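Local coordinates for protein 4-hydroxy-tetrahydrodipicolinate synthase (Thermotoga maritima, PDB 1O5K) that probably catalyses the condensation of aspartate beta-semialdehyde with pyruvate to 4-hydroxy-tetrahydrodipicolinate, a step of lysine biosynthesis, through a Schiff-base intermediate, at residues A20-F25 and G275-E280; I51-T56 and E68-R73; T56-T61 and T262-V267. All blocks are in the same frame, centred on the assembly; numbering follows the deposited sequence.

Contact 1: residues A20-F25 and G275-E280; sequences AIVTPF and GFIENE
Pro24 lays CB and CG against a single methyl of Ile277, CG2, each at 3.8 Å, the two side chains crossing at about a right angle. Ile277 holds CG1 between its backbone N and carbonyl carbon (chi1 71°), which leaves CG2 beside the N and turned to the proline ring. One residue on, Phe25 meets Glu280: the ring edge, at CD1, approaches Glu280 O at 3.7 Å near the ring plane, while Thr23 O sits 3.6 Å above the ring centre. The Glu280 side chain lies along Phe25 O, its CB 3.8 Å from that oxygen. No direct hydrogen bond joins the segments; two waters bridge them. One accepts from Phe25 N at 3.0 Å and lies in reach of Glu278 O and Glu280 O, and the other links Phe25 O to Glu278 N. This ties the loop leaving strand 16-20 of the DapA-family (beta/alpha)8 barrel to the C-terminal helical domain, at the loop after helix 265-273. Farther out, the Glu280 carboxylate accepts from Asn27 N through OE2 and from Gly28 N through OE1. With an alanine in place of Glu280, these two amides would probably be left without their acceptor. Lys268 NZ donates to both Thr23 O and Glu280 O.

Contact 2: residues I51-T56 and E68-R73; sequences IVLGTT and EKLVSR
Leu70 of helix 64-78 pushes its CD2 methyl between Val52 and Leu53, within the beta-alpha-beta unit that runs from strand 49-52 through this helix to strand 84-87 of the TIM barrel. This is the close part of the contact: Leu70 CD2 stands 3.8 Å from Val52 CG1 and 3.8 Å from Leu53 CD2, with both pairs of side chains crossing obliquely. Leu70 reaches in because its CG is anti to the backbone N (chi1 -174°). Leu53, just before the turn that carries Thr55 and Thr56, predicted for the proton relay and pyruvate binding, has a left-handed backbone conformation (phi 62°), yet still turns its side chain to the helix. The Val71 side is looser, since its CG2 lies 4.5 Å from Val52 CG1 and approaches closely only the other leucine branch. Leu106 of helix 93-106 packs on Val71 from beyond, and Tyr35 of helix 32-44 touches both Val52 and Leu70. Toward solvent helix 64-78 carries Glu68 and Lys69, both exposed, and the partly exposed Arg73, whose guanidinium forms salt bridges with Glu36 and Glu76. The interface itself is wholly apolar. At its Val71 end, Leu53 and Val71 cross at about a right angle, Leu53 CD1 meeting Val71 CG2 at 3.9 Å.

Contact 3: residues T56-T61 and T262-V267; sequences TGESPT and TNPIPV
Thr56 and Asn263 provide the polar link: Thr56 OG1 hydrogen-bonds Asn263 OD1 at 2.9 Å, and also bonds O1 of the pyruvate-derived adduct on residue 173. The one hydroxyl proton has two acceptors within reach, and how it is shared is not settled. Asn263 extends its amide with CG anti to the backbone N (chi1 168°), bringing OD1 to the hydroxyl while ND2 runs 3.8 Å from Thr56 CG2. Among the van der Waals contacts, the Pro264 ring, after a cis peptide bond and at the N-cap of helix 265-273, abuts the Thr56 carbonyl, with Pro264 CG 3.3 Å from Thr56 O. Its CG also touches Glu58 CG at 3.9 Å, and Thr56 CG2 reaches Val267 CG1 at 4.2 Å. Charge enters through the end of Glu58, where OE1 forms a salt bridge with Lys268 and OE2 accepts from Arg282 N. Nearby, Thr262 OG1 hydrogen-bonds Lys120 O of the second subunit. The contact joins the barrel loop after strand 49-52 to the start of helix 265-273 in the C-terminal helical domain, and the shared hydroxyl is consistent with Asn263 acting as a second-shell residue that orients Thr56 OG1 toward the carboxylate of the adduct.

How the contacts relate
Thr56 belongs to both contact 2 and contact 3, whose centres lie 12 Å apart, so the segment whose Val52 and Leu53 pack on helix 64-78 ends at the residue that bonds the pyruvate adduct. Contact 1 is about 9 Å from contact 3, centre to centre, and joins it through Thr23 OG1 and Gly57 O, 2.7 Å apart, and through the methyls Val22 CG1 and Val267 CG1 at 3.7 Å. It also meets contact 2, where Ile21 N lies 3.0 Å from Ile51 O in a probable hydrogen bond between neighbouring strand ends. The side chain of Thr56 is about 7 Å from that of Tyr144, the predicted proton donor/acceptor.

Contact 1: residues A20-F25 and G275-E280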
ATOM      1  N   ALA A  20      -6.101   2.236  27.907  1.00 23.85           N
ATOM      2  CA  ALA A  20      -4.867   2.988  27.650  1.00 24.89           C
ATOM      3  C   ALA A  20      -5.244   4.425  27.980  1.00 24.14           C
ATOM      4  O   ALA A  20      -5.774   5.166  27.164  1.00 24.98           O
ATOM      5  CB  ALA A  20      -4.441   2.839  26.220  1.00 27.38           C
ATOM      6  N   ILE A  21      -4.984   4.800  29.212  1.00 24.09           N
ATOM      7  CA  ILE A  21      -5.593   6.018  29.786  1.00 24.72           C
ATOM      8  C   ILE A  21      -4.781   7.241  29.354  1.00 25.45           C
ATOM      9  O   ILE A  21      -3.557   7.164  29.202  1.00 22.30           O
ATOM     10  CB  ILE A  21      -5.732   5.883  31.307  1.00 22.87           C
ATOM     11  CG1 ILE A  21      -6.671   6.976  31.845  1.00 24.61           C
ATOM     12  CG2 ILE A  21      -4.352   5.890  32.015  1.00 24.47           C
ATOM     13  CD1 ILE A  21      -7.153   6.767  33.253  1.00 27.65           C
ATOM     14  N   VAL A  22      -5.494   8.321  29.027  1.00 24.97           N
ATOM     15  CA  VAL A  22      -4.862   9.615  28.741  1.00 25.48           C
ATOM     16  C   VAL A  22      -4.145  10.204  29.973  1.00 22.54           C
ATOM     17  O   VAL A  22      -4.383   9.813  31.103  1.00 23.87           O
ATOM     18  CB  VAL A  22      -5.858  10.676  28.211  1.00 26.20           C
ATOM     19  CG1 VAL A  22      -6.606  10.223  26.947  1.00 25.39           C
ATOM     20  CG2 VAL A  22      -6.844  11.060  29.301  1.00 27.27           C
ATOM     21  N   THR A  23      -3.193  11.095  29.686  1.00 23.29           N
ATOM     22  CA  THR A  23      -2.492  11.877  30.658  1.00 22.29           C
ATOM     23  C   THR A  23      -3.063  13.307  30.579  1.00 27.46           C
ATOM     24  O   THR A  23      -2.693  14.057  29.700  1.00 24.34           O
ATOM     25  CB  THR A  23      -0.971  11.854  30.357  1.00 26.06           C
ATOM     26  OG1 THR A  23      -0.481  10.496  30.408  1.00 25.30           O
ATOM     27  CG2 THR A  23      -0.230  12.589  31.450  1.00 24.86           C
ATOM     28  N   PRO A  24      -3.970  13.694  31.485  1.00 24.52           N
ATOM     29  CA  PRO A  24      -4.483  15.048  31.435  1.00 25.19           C
ATOM     30  C   PRO A  24      -3.467  16.094  31.828  1.00 22.25           C
ATOM     31  O   PRO A  24      -2.619  15.859  32.700  1.00 22.97           O
ATOM     32  CB  PRO A  24      -5.639  15.032  32.446  1.00 26.03           C
ATOM     33  CG  PRO A  24      -5.889  13.577  32.718  1.00 26.75           C
ATOM     34  CD  PRO A  24      -4.596  12.911  32.549  1.00 27.24           C
ATOM     35  N   PHE A  25      -3.556  17.240  31.161  1.00 20.05           N
ATOM     36  CA  PHE A  25      -2.760  18.390  31.440  1.00 22.03           C
ATOM     37  C   PHE A  25      -3.638  19.574  31.686  1.00 25.45           C
ATOM     38  O   PHE A  25      -4.747  19.674  31.134  1.00 25.07           O
ATOM     39  CB  PHE A  25      -1.838  18.760  30.261  1.00 23.59           C
ATOM     40  CG  PHE A  25      -0.926  17.622  29.793  1.00 25.08           C
ATOM     41  CD1 PHE A  25      -1.000  17.127  28.485  1.00 25.78           C
ATOM     42  CD2 PHE A  25       0.003  17.052  30.655  1.00 26.21           C
ATOM     43  CE1 PHE A  25      -0.174  16.106  28.060  1.00 25.69           C
ATOM     44  CE2 PHE A  25       0.803  16.017  30.229  1.00 23.94           C
ATOM     45  CZ  PHE A  25       0.745  15.547  28.959  1.00 22.09           C
ATOM     46  N   GLY A 275     -16.548  16.686  30.225  1.00 29.10           N
ATOM     47  CA  GLY A 275     -16.318  17.387  31.500  1.00 27.53           C
ATOM     48  C   GLY A 275     -15.234  16.780  32.369  1.00 24.61           C
ATOM     49  O   GLY A 275     -15.092  17.151  33.505  1.00 25.42           O
ATOM     50  N   PHE A 276     -14.404  15.906  31.818  1.00 21.00           N
ATOM     51  CA  PHE A 276     -13.404  15.191  32.622  1.00 24.43           C
ATOM     52  C   PHE A 276     -12.040  15.884  32.681  1.00 27.93           C
ATOM     53  O   PHE A 276     -11.383  15.836  33.729  1.00 26.77           O
ATOM     54  CB  PHE A 276     -13.177  13.787  32.101  1.00 26.78           C
ATOM     55  CG  PHE A 276     -14.174  12.782  32.546  1.00 29.74           C
ATOM     56  CD1 PHE A 276     -15.126  12.297  31.664  1.00 27.80           C
ATOM     57  CD2 PHE A 276     -14.127  12.258  33.824  1.00 35.33           C
ATOM     58  CE1 PHE A 276     -16.035  11.342  32.064  1.00 31.08           C
ATOM     59  CE2 PHE A 276     -15.051  11.300  34.227  1.00 36.45           C
ATOM     60  CZ  PHE A 276     -15.998  10.848  33.339  1.00 29.63           C
ATOM     61  N   ILE A 277     -11.606  16.477  31.565  1.00 23.60           N
ATOM     62  CA  ILE A 277     -10.253  17.048  31.443  1.00 24.51           C
ATOM     63  C   ILE A 277     -10.329  18.344  30.639  1.00 24.48           C
ATOM     64  O   ILE A 277     -11.362  18.631  30.005  1.00 21.82           O
ATOM     65  CB  ILE A 277      -9.296  16.059  30.763  1.00 24.22           C
ATOM     66  CG1 ILE A 277      -9.622  15.898  29.267  1.00 25.13           C
ATOM     67  CG2 ILE A 277      -9.307  14.734  31.441  1.00 22.75           C
ATOM     68  CD1 ILE A 277      -8.495  15.126  28.491  1.00 26.87           C
ATOM     69  N   GLU A 278      -9.253  19.122  30.694  1.00 26.33           N
ATOM     70  CA  GLU A 278      -9.042  20.217  29.771  1.00 25.85           C
ATOM     71  C   GLU A 278      -8.547  19.617  28.472  1.00 25.90           C
ATOM     72  O   GLU A 278      -7.984  18.513  28.452  1.00 23.75           O
ATOM     73  CB  GLU A 278      -7.981  21.192  30.260  1.00 26.39           C
ATOM     74  CG  GLU A 278      -8.185  21.742  31.649  1.00 27.83           C
ATOM     75  CD  GLU A 278      -9.315  22.744  31.732  1.00 35.00           C
ATOM     76  OE1 GLU A 278      -9.942  23.085  30.710  1.00 37.85           O
ATOM     77  OE2 GLU A 278      -9.598  23.160  32.862  1.00 50.07           O
ATOM     78  N   ASN A 279      -8.834  20.300  27.372  1.00 22.56           N
ATOM     79  CA  ASN A 279      -8.489  19.811  26.051  1.00 23.57           C
ATOM     80  C   ASN A 279      -7.069  20.319  25.702  1.00 25.87           C
ATOM     81  O   ASN A 279      -6.912  21.226  24.895  1.00 24.24           O
ATOM     82  CB  ASN A 279      -9.530  20.266  25.053  1.00 26.92           C
ATOM     83  CG  ASN A 279      -9.322  19.694  23.674  1.00 26.97           C
ATOM     84  OD1 ASN A 279      -9.806  20.228  22.673  1.00 34.50           O
ATOM     85  ND2 ASN A 279      -8.618  18.650  23.610  1.00 23.35           N
ATOM     86  N   GLU A 280      -6.058  19.768  26.390  1.00 24.29           N
ATOM     87  CA  GLU A 280      -4.679  20.264  26.259  1.00 24.58           C
ATOM     88  C   GLU A 280      -3.815  19.076  25.911  1.00 22.48           C
ATOM     89  O   GLU A 280      -3.977  17.997  26.500  1.00 24.23           O
ATOM     90  CB  GLU A 280      -4.155  20.844  27.566  1.00 25.51           C
ATOM     91  CG  GLU A 280      -4.706  22.180  27.976  1.00 34.37           C
ATOM     92  CD  GLU A 280      -3.863  22.811  29.064  1.00 35.26           C
ATOM     93  OE1 GLU A 280      -2.617  22.584  29.121  1.00 35.45           O
ATOM     94  OE2 GLU A 280      -4.453  23.527  29.858  1.00 29.77           O
TER
HETATM   95  O   HOH W   1      -5.432  17.231  28.845  1.00 17.21           O
HETATM   96  O   HOH W   2      -6.988  18.331  32.224  1.00 20.41           O

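Contact 2: residues I51-T56 and E68-R73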
ATOM      1  N   ILE A  51      -3.480   0.744  31.482  1.00 25.40           N
ATOM      2  CA  ILE A  51      -2.225   0.950  30.800  1.00 24.03           C
ATOM      3  C   ILE A  51      -1.943   2.451  30.851  1.00 25.41           C
ATOM      4  O   ILE A  51      -2.673   3.270  30.266  1.00 29.12           O
ATOM      5  CB  ILE A  51      -2.225   0.417  29.363  1.00 24.26           C
ATOM      6  CG1 ILE A  51      -2.132  -1.134  29.361  1.00 26.23           C
ATOM      7  CG2 ILE A  51      -1.065   0.988  28.613  1.00 25.84           C
ATOM      8  CD1 ILE A  51      -3.371  -1.825  29.884  1.00 26.36           C
ATOM      9  N   VAL A  52      -0.902   2.798  31.592  1.00 23.71           N
ATOM     10  CA  VAL A  52      -0.519   4.192  31.818  1.00 25.27           C
ATOM     11  C   VAL A  52       0.735   4.487  30.974  1.00 26.59           C
ATOM     12  O   VAL A  52       1.645   3.648  30.877  1.00 25.05           O
ATOM     13  CB  VAL A  52      -0.216   4.379  33.322  1.00 25.22           C
ATOM     14  CG1 VAL A  52       0.323   5.750  33.617  1.00 37.18           C
ATOM     15  CG2 VAL A  52      -1.504   4.170  34.165  1.00 33.18           C
ATOM     16  N   LEU A  53       0.817   5.686  30.393  1.00 23.79           N
ATOM     17  CA  LEU A  53       1.972   6.092  29.598  1.00 27.00           C
ATOM     18  C   LEU A  53       2.219   5.231  28.351  1.00 25.97           C
ATOM     19  O   LEU A  53       3.341   4.965  27.993  1.00 27.73           O
ATOM     20  CB  LEU A  53       3.241   6.204  30.468  1.00 27.72           C
ATOM     21  CG  LEU A  53       3.077   7.303  31.524  1.00 29.36           C
ATOM     22  CD1 LEU A  53       4.086   7.065  32.643  1.00 34.13           C
ATOM     23  CD2 LEU A  53       3.225   8.704  30.949  1.00 33.52           C
ATOM     24  N   GLY A  54       1.142   4.839  27.697  1.00 25.02           N
ATOM     25  CA  GLY A  54       1.216   4.335  26.319  1.00 29.98           C
ATOM     26  C   GLY A  54       1.118   5.589  25.454  1.00 30.13           C
ATOM     27  O   GLY A  54       1.178   6.742  25.946  1.00 29.17           O
ATOM     28  N   THR A  55       0.941   5.347  24.162  1.00 30.42           N
ATOM     29  CA  THR A  55       0.772   6.404  23.161  1.00 30.33           C
ATOM     30  C   THR A  55      -0.371   7.291  23.501  1.00 25.48           C
ATOM     31  O   THR A  55      -0.315   8.514  23.343  1.00 27.29           O
ATOM     32  CB  THR A  55       0.471   5.777  21.740  1.00 34.48           C
ATOM     33  OG1 THR A  55       0.938   4.416  21.669  1.00 46.55           O
ATOM     34  CG2 THR A  55       1.336   6.438  20.741  1.00 41.91           C
ATOM     35  N   THR A  56      -1.461   6.666  23.922  1.00 25.99           N
ATOM     36  CA  THR A  56      -2.680   7.409  24.290  1.00 26.54           C
ATOM     37  C   THR A  56      -2.430   8.344  25.471  1.00 27.65           C
ATOM     38  O   THR A  56      -3.090   9.329  25.613  1.00 27.25           O
ATOM     39  CB  THR A  56      -3.811   6.440  24.616  1.00 26.27           C
ATOM     40  OG1 THR A  56      -4.029   5.558  23.508  1.00 26.28           O
ATOM     41  CG2 THR A  56      -5.169   7.157  24.815  1.00 27.27           C
ATOM     42  N   GLU A  68       6.967   9.284  37.156  1.00 22.02           N
ATOM     43  CA  GLU A  68       6.981   8.729  38.508  1.00 25.34           C
ATOM     44  C   GLU A  68       5.704   9.135  39.245  1.00 26.19           C
ATOM     45  O   GLU A  68       5.037   8.301  39.854  1.00 26.73           O
ATOM     46  CB  GLU A  68       8.225   9.171  39.283  1.00 26.42           C
ATOM     47  CG  GLU A  68       8.068   8.855  40.755  1.00 36.34           C
ATOM     48  CD  GLU A  68       9.340   8.983  41.548  1.00 43.07           C
ATOM     49  OE1 GLU A  68       9.205   9.024  42.790  1.00 48.95           O
ATOM     50  OE2 GLU A  68      10.438   9.024  40.933  1.00 39.22           O
ATOM     51  N   LYS A  69       5.332  10.408  39.139  1.00 25.20           N
ATOM     52  CA  LYS A  69       4.159  10.910  39.831  1.00 25.31           C
ATOM     53  C   LYS A  69       2.873  10.269  39.331  1.00 24.44           C
ATOM     54  O   LYS A  69       2.012   9.920  40.122  1.00 23.93           O
ATOM     55  CB  LYS A  69       4.034  12.426  39.643  1.00 26.91           C
ATOM     56  CG  LYS A  69       5.050  13.203  40.401  1.00 31.57           C
ATOM     57  CD  LYS A  69       4.922  14.674  40.088  1.00 42.02           C
ATOM     58  CE  LYS A  69       5.782  15.525  41.048  1.00 45.37           C
ATOM     59  NZ  LYS A  69       5.351  16.963  41.006  1.00 54.60           N
ATOM     60  N   LEU A  70       2.766  10.105  38.020  1.00 23.50           N
ATOM     61  CA  LEU A  70       1.580   9.566  37.407  1.00 25.00           C
ATOM     62  C   LEU A  70       1.477   8.081  37.754  1.00 25.71           C
ATOM     63  O   LEU A  70       0.399   7.608  38.087  1.00 24.72           O
ATOM     64  CB  LEU A  70       1.634   9.782  35.894  1.00 26.44           C
ATOM     65  CG  LEU A  70       0.389   9.407  35.076  1.00 32.38           C
ATOM     66  CD1 LEU A  70      -0.771  10.325  35.402  1.00 34.42           C
ATOM     67  CD2 LEU A  70       0.670   9.499  33.608  1.00 35.70           C
ATOM     68  N   VAL A  71       2.594   7.346  37.687  1.00 22.76           N
ATOM     69  CA  VAL A  71       2.536   5.906  37.951  1.00 24.13           C
ATOM     70  C   VAL A  71       2.150   5.700  39.427  1.00 22.84           C
ATOM     71  O   VAL A  71       1.267   4.882  39.757  1.00 24.63           O
ATOM     72  CB  VAL A  71       3.857   5.221  37.610  1.00 24.41           C
ATOM     73  CG1 VAL A  71       3.941   3.770  38.237  1.00 25.66           C
ATOM     74  CG2 VAL A  71       4.020   5.222  36.095  1.00 27.85           C
ATOM     75  N   SER A  72       2.850   6.395  40.319  1.00 25.08           N
ATOM     76  CA  SER A  72       2.608   6.238  41.751  1.00 25.49           C
ATOM     77  C   SER A  72       1.178   6.594  42.096  1.00 27.64           C
ATOM     78  O   SER A  72       0.522   5.880  42.885  1.00 25.66           O
ATOM     79  CB  SER A  72       3.578   7.105  42.549  1.00 27.68           C
ATOM     80  OG  SER A  72       4.893   6.587  42.361  1.00 31.26           O
ATOM     81  N   ARG A  73       0.674   7.682  41.509  1.00 25.74           N
ATOM     82  CA  ARG A  73      -0.695   8.086  41.815  1.00 25.42           C
ATOM     83  C   ARG A  73      -1.727   7.058  41.304  1.00 24.71           C
ATOM     84  O   ARG A  73      -2.721   6.827  41.952  1.00 23.71           O
ATOM     85  CB  ARG A  73      -1.015   9.470  41.270  1.00 28.45           C
ATOM     86  CG  ARG A  73      -2.359  10.033  41.743  1.00 26.87           C
ATOM     87  CD  ARG A  73      -2.427  10.105  43.302  1.00 34.25           C
ATOM     88  NE  ARG A  73      -3.762  10.342  43.843  1.00 40.52           N
ATOM     89  CZ  ARG A  73      -4.144  10.035  45.103  1.00 45.80           C
ATOM     90  NH1 ARG A  73      -3.314   9.445  45.958  1.00 45.60           N
ATOM     91  NH2 ARG A  73      -5.379  10.303  45.516  1.00 41.17           N
TER

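Contact 3: residues T56-T61 and T262-V267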
ATOM      1  N   THR A  56      -1.461   6.666  23.922  1.00 25.99           N
ATOM      2  CA  THR A  56      -2.680   7.409  24.290  1.00 26.54           C
ATOM      3  C   THR A  56      -2.430   8.344  25.471  1.00 27.65           C
ATOM      4  O   THR A  56      -3.090   9.329  25.613  1.00 27.25           O
ATOM      5  CB  THR A  56      -3.811   6.440  24.616  1.00 26.27           C
ATOM      6  OG1 THR A  56      -4.029   5.558  23.508  1.00 26.28           O
ATOM      7  CG2 THR A  56      -5.169   7.157  24.815  1.00 27.27           C
ATOM      8  N   GLY A  57      -1.471   8.008  26.333  1.00 25.53           N
ATOM      9  CA  GLY A  57      -1.097   8.888  27.435  1.00 24.97           C
ATOM     10  C   GLY A  57       0.092   9.793  27.132  1.00 25.74           C
ATOM     11  O   GLY A  57       0.780  10.284  28.045  1.00 25.72           O
ATOM     12  N   GLU A  58       0.397   9.992  25.855  1.00 24.94           N
ATOM     13  CA  GLU A  58       1.443  10.962  25.440  1.00 25.19           C
ATOM     14  C   GLU A  58       2.799  10.683  26.061  1.00 25.31           C
ATOM     15  O   GLU A  58       3.552  11.606  26.379  1.00 26.32           O
ATOM     16  CB  GLU A  58       0.999  12.407  25.663  1.00 25.23           C
ATOM     17  CG  GLU A  58      -0.055  12.789  24.653  1.00 24.52           C
ATOM     18  CD  GLU A  58      -0.720  14.103  24.925  1.00 33.46           C
ATOM     19  OE1 GLU A  58      -1.846  14.060  25.501  1.00 30.25           O
ATOM     20  OE2 GLU A  58      -0.117  15.149  24.556  1.00 29.79           O
ATOM     21  N   SER A  59       3.129   9.393  26.130  1.00 25.06           N
ATOM     22  CA  SER A  59       4.416   9.041  26.647  1.00 27.66           C
ATOM     23  C   SER A  59       5.615   9.802  26.071  1.00 27.15           C
ATOM     24  O   SER A  59       6.544  10.043  26.825  1.00 28.67           O
ATOM     25  CB  SER A  59       4.644   7.537  26.602  1.00 30.28           C
ATOM     26  OG  SER A  59       4.635   7.066  25.304  1.00 33.54           O
ATOM     27  N   PRO A  60       5.645  10.168  24.768  1.00 25.81           N
ATOM     28  CA  PRO A  60       6.793  10.888  24.228  1.00 27.72           C
ATOM     29  C   PRO A  60       7.071  12.229  24.897  1.00 25.17           C
ATOM     30  O   PRO A  60       8.214  12.658  24.922  1.00 24.72           O
ATOM     31  CB  PRO A  60       6.414  11.098  22.738  1.00 24.91           C
ATOM     32  CG  PRO A  60       5.557   9.996  22.473  1.00 29.18           C
ATOM     33  CD  PRO A  60       4.672   9.873  23.708  1.00 26.27           C
ATOM     34  N   THR A  61       6.042  12.859  25.472  1.00 21.49           N
ATOM     35  CA  THR A  61       6.179  14.195  26.004  1.00 21.59           C
ATOM     36  C   THR A  61       6.041  14.332  27.530  1.00 23.19           C
ATOM     37  O   THR A  61       6.036  15.456  28.065  1.00 24.87           O
ATOM     38  CB  THR A  61       5.192  15.152  25.332  1.00 27.28           C
ATOM     39  OG1 THR A  61       3.882  14.670  25.511  1.00 24.91           O
ATOM     40  CG2 THR A  61       5.425  15.224  23.840  1.00 26.99           C
ATOM     41  N   THR A 262      -4.942  11.885  14.689  1.00 24.41           N
ATOM     42  CA  THR A 262      -4.102  10.986  15.473  1.00 25.28           C
ATOM     43  C   THR A 262      -4.514  10.924  16.943  1.00 23.57           C
ATOM     44  O   THR A 262      -4.616  11.947  17.615  1.00 22.49           O
ATOM     45  CB  THR A 262      -2.676  11.481  15.400  1.00 26.00           C
ATOM     46  OG1 THR A 262      -2.244  11.453  14.036  1.00 26.07           O
ATOM     47  CG2 THR A 262      -1.753  10.538  16.205  1.00 26.74           C
ATOM     48  N   ASN A 263      -4.657   9.701  17.467  1.00 24.39           N
ATOM     49  CA  ASN A 263      -4.947   9.477  18.876  1.00 24.75           C
ATOM     50  C   ASN A 263      -3.698   9.909  19.654  1.00 26.01           C
ATOM     51  O   ASN A 263      -2.587   9.544  19.241  1.00 25.18           O
ATOM     52  CB  ASN A 263      -5.167   7.963  19.064  1.00 26.72           C
ATOM     53  CG  ASN A 263      -5.193   7.539  20.479  1.00 26.34           C
ATOM     54  OD1 ASN A 263      -4.378   6.699  20.890  1.00 29.61           O
ATOM     55  ND2 ASN A 263      -6.164   8.017  21.231  1.00 20.04           N
ATOM     56  N   PRO A 264      -3.816  10.595  20.794  1.00 23.70           N
ATOM     57  CA  PRO A 264      -5.077  10.919  21.496  1.00 23.64           C
ATOM     58  C   PRO A 264      -5.722  12.295  21.267  1.00 24.08           C
ATOM     59  O   PRO A 264      -6.400  12.800  22.179  1.00 22.10           O
ATOM     60  CB  PRO A 264      -4.659  10.815  22.937  1.00 23.34           C
ATOM     61  CG  PRO A 264      -3.243  11.340  22.942  1.00 28.60           C
ATOM     62  CD  PRO A 264      -2.637  10.923  21.615  1.00 25.07           C
ATOM     63  N   ILE A 265      -5.533  12.904  20.100  1.00 22.83           N
ATOM     64  CA  ILE A 265      -6.160  14.168  19.847  1.00 23.76           C
ATOM     65  C   ILE A 265      -7.688  14.083  19.977  1.00 23.56           C
ATOM     66  O   ILE A 265      -8.279  14.880  20.756  1.00 22.87           O
ATOM     67  CB  ILE A 265      -5.696  14.792  18.524  1.00 20.85           C
ATOM     68  CG1 ILE A 265      -4.248  15.239  18.659  1.00 23.39           C
ATOM     69  CG2 ILE A 265      -6.536  15.947  18.152  1.00 23.21           C
ATOM     70  CD1 ILE A 265      -3.617  15.551  17.338  1.00 22.31           C
ATOM     71  N   PRO A 266      -8.359  13.167  19.274  1.00 26.12           N
ATOM     72  CA  PRO A 266      -9.836  13.066  19.424  1.00 24.81           C
ATOM     73  C   PRO A 266     -10.324  12.652  20.801  1.00 25.77           C
ATOM     74  O   PRO A 266     -11.235  13.295  21.349  1.00 23.85           O
ATOM     75  CB  PRO A 266     -10.212  11.997  18.384  1.00 24.53           C
ATOM     76  CG  PRO A 266      -9.075  12.126  17.350  1.00 26.63           C
ATOM     77  CD  PRO A 266      -7.894  12.185  18.259  1.00 25.83           C
ATOM     78  N   VAL A 267      -9.669  11.666  21.392  1.00 21.32           N
ATOM     79  CA  VAL A 267     -10.150  11.178  22.722  1.00 23.46           C
ATOM     80  C   VAL A 267     -10.048  12.272  23.819  1.00 24.17           C
ATOM     81  O   VAL A 267     -10.973  12.424  24.662  1.00 22.61           O
ATOM     82  CB  VAL A 267      -9.501   9.834  23.108  1.00 22.97           C
ATOM     83  CG1 VAL A 267      -8.048   9.986  23.512  1.00 23.48           C
ATOM     84  CG2 VAL A 267     -10.294   9.172  24.242  1.00 25.70           C
TER